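Local coordinates for protein meso-diaminopimelate dehydrogenase (PDB 3WGY) that probably catalyses the reversible NADP-dependent oxidative deamination of meso-2,6-diaminopimelate, here as a six-fold mutant crystallised with the 2-oxo acid 4-methyl-2-oxovalerate, at residues N88-F93 with I116-T121. The protein carries 6 engineered substitutions. Numbering follows the deposited sequence.
Sequences NTVDSF and ISLIST
The carboxylate of Asp-91 receives Ser-120 N and Phe-93 N on OD1 from opposite faces of its plane. Ser-120 N, at 3.0 Å from Asp-91 OD1, comes nearly in line with the C-O bond. Phe-93 N lies 41° out of the plane and closes an Asx turn. Asp-91 CG lies between its own backbone N and carbonyl carbon (chi1 71°), which sets the carboxylate alongside Ile-119. A water bridges Asp-91 OD2, Thr-89 OG1 and Leu-118 O. His-102 of helix 99-113 hydrogen-bonds Asp-91 OD2 through NE2, and its ring stacks with that of Phe-93. Gripped at both oxygens, the buried carboxylate is fixed in its rotation. The Asn-88 amide uses OD1 to accept Ile-116 N at 2.9 Å, tilted 19° from its plane. Ser-120 OG sits obliquely to the Phe-93 ring and donates to Phe-93 O. The strands run parallel, with Leu-118 N bonded to Thr-89 O at 2.7 Å. Further along, Thr-121 N donates to Asp-91 O. Val-90 CG2 packs beside Leu-118 CB on one face; Thr-89 and Ser-117 bring their hydroxyls together on the other. In this beta-alpha-beta unit of the Rossmann-type domain, helix 99-113 links the two adjacent strands, which lie between strands 65-68 and 301-303; helix 276-296 covers Leu-118 and Thr-121.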
loop_
_atom_site.group_PDB
_atom_site.type_symbol
_atom_site.label_atom_id
_atom_site.label_comp_id
_atom_site.label_asym_id
_atom_site.label_seq_id
_atom_site.Cartn_x
_atom_site.Cartn_y
_atom_site.Cartn_z
ATOM N N ASN B 88 20.030 -12.361 -13.275
ATOM C CA ASN B 88 19.464 -11.363 -12.379
ATOM C C ASN B 88 18.448 -12.241 -11.669
ATOM O O ASN B 88 17.770 -13.032 -12.315
ATOM C CB ASN B 88 18.749 -10.267 -13.161
ATOM C CG ASN B 88 19.690 -9.459 -14.020
ATOM O OD1 ASN B 88 20.703 -8.955 -13.543
ATOM N ND2 ASN B 88 19.353 -9.319 -15.293
ATOM N N THR B 89 18.331 -12.130 -10.356
ATOM C CA THR B 89 17.397 -13.006 -9.667
ATOM C C THR B 89 16.314 -12.335 -8.848
ATOM O O THR B 89 16.414 -11.163 -8.494
ATOM C CB THR B 89 18.142 -13.947 -8.733
ATOM O OG1 THR B 89 18.782 -13.178 -7.706
ATOM C CG2 THR B 89 19.182 -14.741 -9.507
ATOM N N VAL B 90 15.277 -13.114 -8.559
ATOM C CA VAL B 90 14.148 -12.688 -7.752
ATOM C C VAL B 90 13.842 -13.854 -6.820
ATOM O O VAL B 90 13.641 -14.979 -7.278
ATOM C CB VAL B 90 12.893 -12.399 -8.620
ATOM C CG1 VAL B 90 11.660 -12.280 -7.729
ATOM C CG2 VAL B 90 13.084 -11.111 -9.411
ATOM N N ASP B 91 13.830 -13.600 -5.515
ATOM C CA ASP B 91 13.517 -14.659 -4.561
ATOM C C ASP B 91 12.579 -14.163 -3.465
ATOM O O ASP B 91 12.338 -12.958 -3.325
ATOM C CB ASP B 91 14.789 -15.243 -3.932
ATOM C CG ASP B 91 15.465 -14.291 -2.961
ATOM O OD1 ASP B 91 14.773 -13.744 -2.074
ATOM O OD2 ASP B 91 16.699 -14.104 -3.072
ATOM N N SER B 92 12.057 -15.097 -2.680
ATOM C CA SER B 92 11.132 -14.758 -1.608
ATOM C C SER B 92 11.669 -15.194 -0.250
ATOM O O SER B 92 10.900 -15.567 0.637
ATOM C CB SER B 92 9.790 -15.429 -1.871
ATOM O OG SER B 92 9.981 -16.823 -2.062
ATOM N N PHE B 93 12.991 -15.160 -0.107
ATOM C CA PHE B 93 13.660 -15.538 1.139
ATOM C C PHE B 93 12.822 -14.969 2.282
ATOM O O PHE B 93 12.701 -13.754 2.412
ATOM C CB PHE B 93 15.075 -14.948 1.128
ATOM C CG PHE B 93 15.957 -15.439 2.238
ATOM C CD1 PHE B 93 15.931 -14.830 3.492
ATOM C CD2 PHE B 93 16.829 -16.503 2.028
ATOM C CE1 PHE B 93 16.764 -15.274 4.518
ATOM C CE2 PHE B 93 17.667 -16.953 3.052
ATOM C CZ PHE B 93 17.634 -16.336 4.295
ATOM N N ILE B 116 21.602 -7.931 -11.001
ATOM C CA ILE B 116 20.812 -7.372 -9.915
ATOM C C ILE B 116 19.976 -8.490 -9.322
ATOM O O ILE B 116 19.461 -9.336 -10.045
ATOM C CB ILE B 116 19.892 -6.227 -10.405
ATOM C CG1 ILE B 116 18.903 -5.837 -9.300
ATOM C CG2 ILE B 116 19.152 -6.648 -11.661
ATOM C CD1 ILE B 116 18.076 -4.614 -9.629
ATOM N N SER B 117 19.857 -8.500 -7.998
ATOM C CA SER B 117 19.087 -9.532 -7.314
ATOM C C SER B 117 18.073 -8.959 -6.339
ATOM O O SER B 117 18.423 -8.184 -5.454
ATOM C CB SER B 117 20.014 -10.477 -6.545
ATOM O OG SER B 117 20.814 -11.237 -7.427
ATOM N N LEU B 118 16.818 -9.345 -6.507
ATOM C CA LEU B 118 15.763 -8.892 -5.610
ATOM C C LEU B 118 15.534 -9.980 -4.564
ATOM O O LEU B 118 15.200 -11.112 -4.899
ATOM C CB LEU B 118 14.466 -8.643 -6.384
ATOM C CG LEU B 118 13.234 -8.443 -5.497
ATOM C CD1 LEU B 118 13.468 -7.253 -4.573
ATOM C CD2 LEU B 118 11.992 -8.225 -6.372
ATOM N N ILE B 119 15.732 -9.641 -3.299
ATOM C CA ILE B 119 15.528 -10.614 -2.236
ATOM C C ILE B 119 14.309 -10.280 -1.379
ATOM O O ILE B 119 13.873 -9.130 -1.314
ATOM C CB ILE B 119 16.737 -10.686 -1.285
ATOM C CG1 ILE B 119 16.762 -9.447 -0.392
ATOM C CG2 ILE B 119 18.040 -10.766 -2.091
ATOM C CD1 ILE B 119 17.630 -9.594 0.830
ATOM N N SER B 120 13.762 -11.312 -0.744
ATOM C CA SER B 120 12.637 -11.187 0.166
ATOM C C SER B 120 11.356 -10.509 -0.318
ATOM O O SER B 120 10.809 -9.642 0.372
ATOM C CB SER B 120 13.112 -10.502 1.450
ATOM O OG SER B 120 14.189 -11.214 2.045
ATOM N N THR B 121 10.868 -10.891 -1.492
ATOM C CA THR B 121 9.616 -10.322 -1.973
ATOM C C THR B 121 8.519 -11.373 -1.743
ATOM O O THR B 121 8.817 -12.526 -1.419
ATOM C CB THR B 121 9.700 -9.911 -3.468
ATOM O OG1 THR B 121 8.515 -9.185 -3.828
ATOM C CG2 THR B 121 9.840 -11.119 -4.356
HETATM O O HOH W 1 17.158 -13.215 -5.457
HETATM O O HOH W 2 8.122 -14.039 0.726
#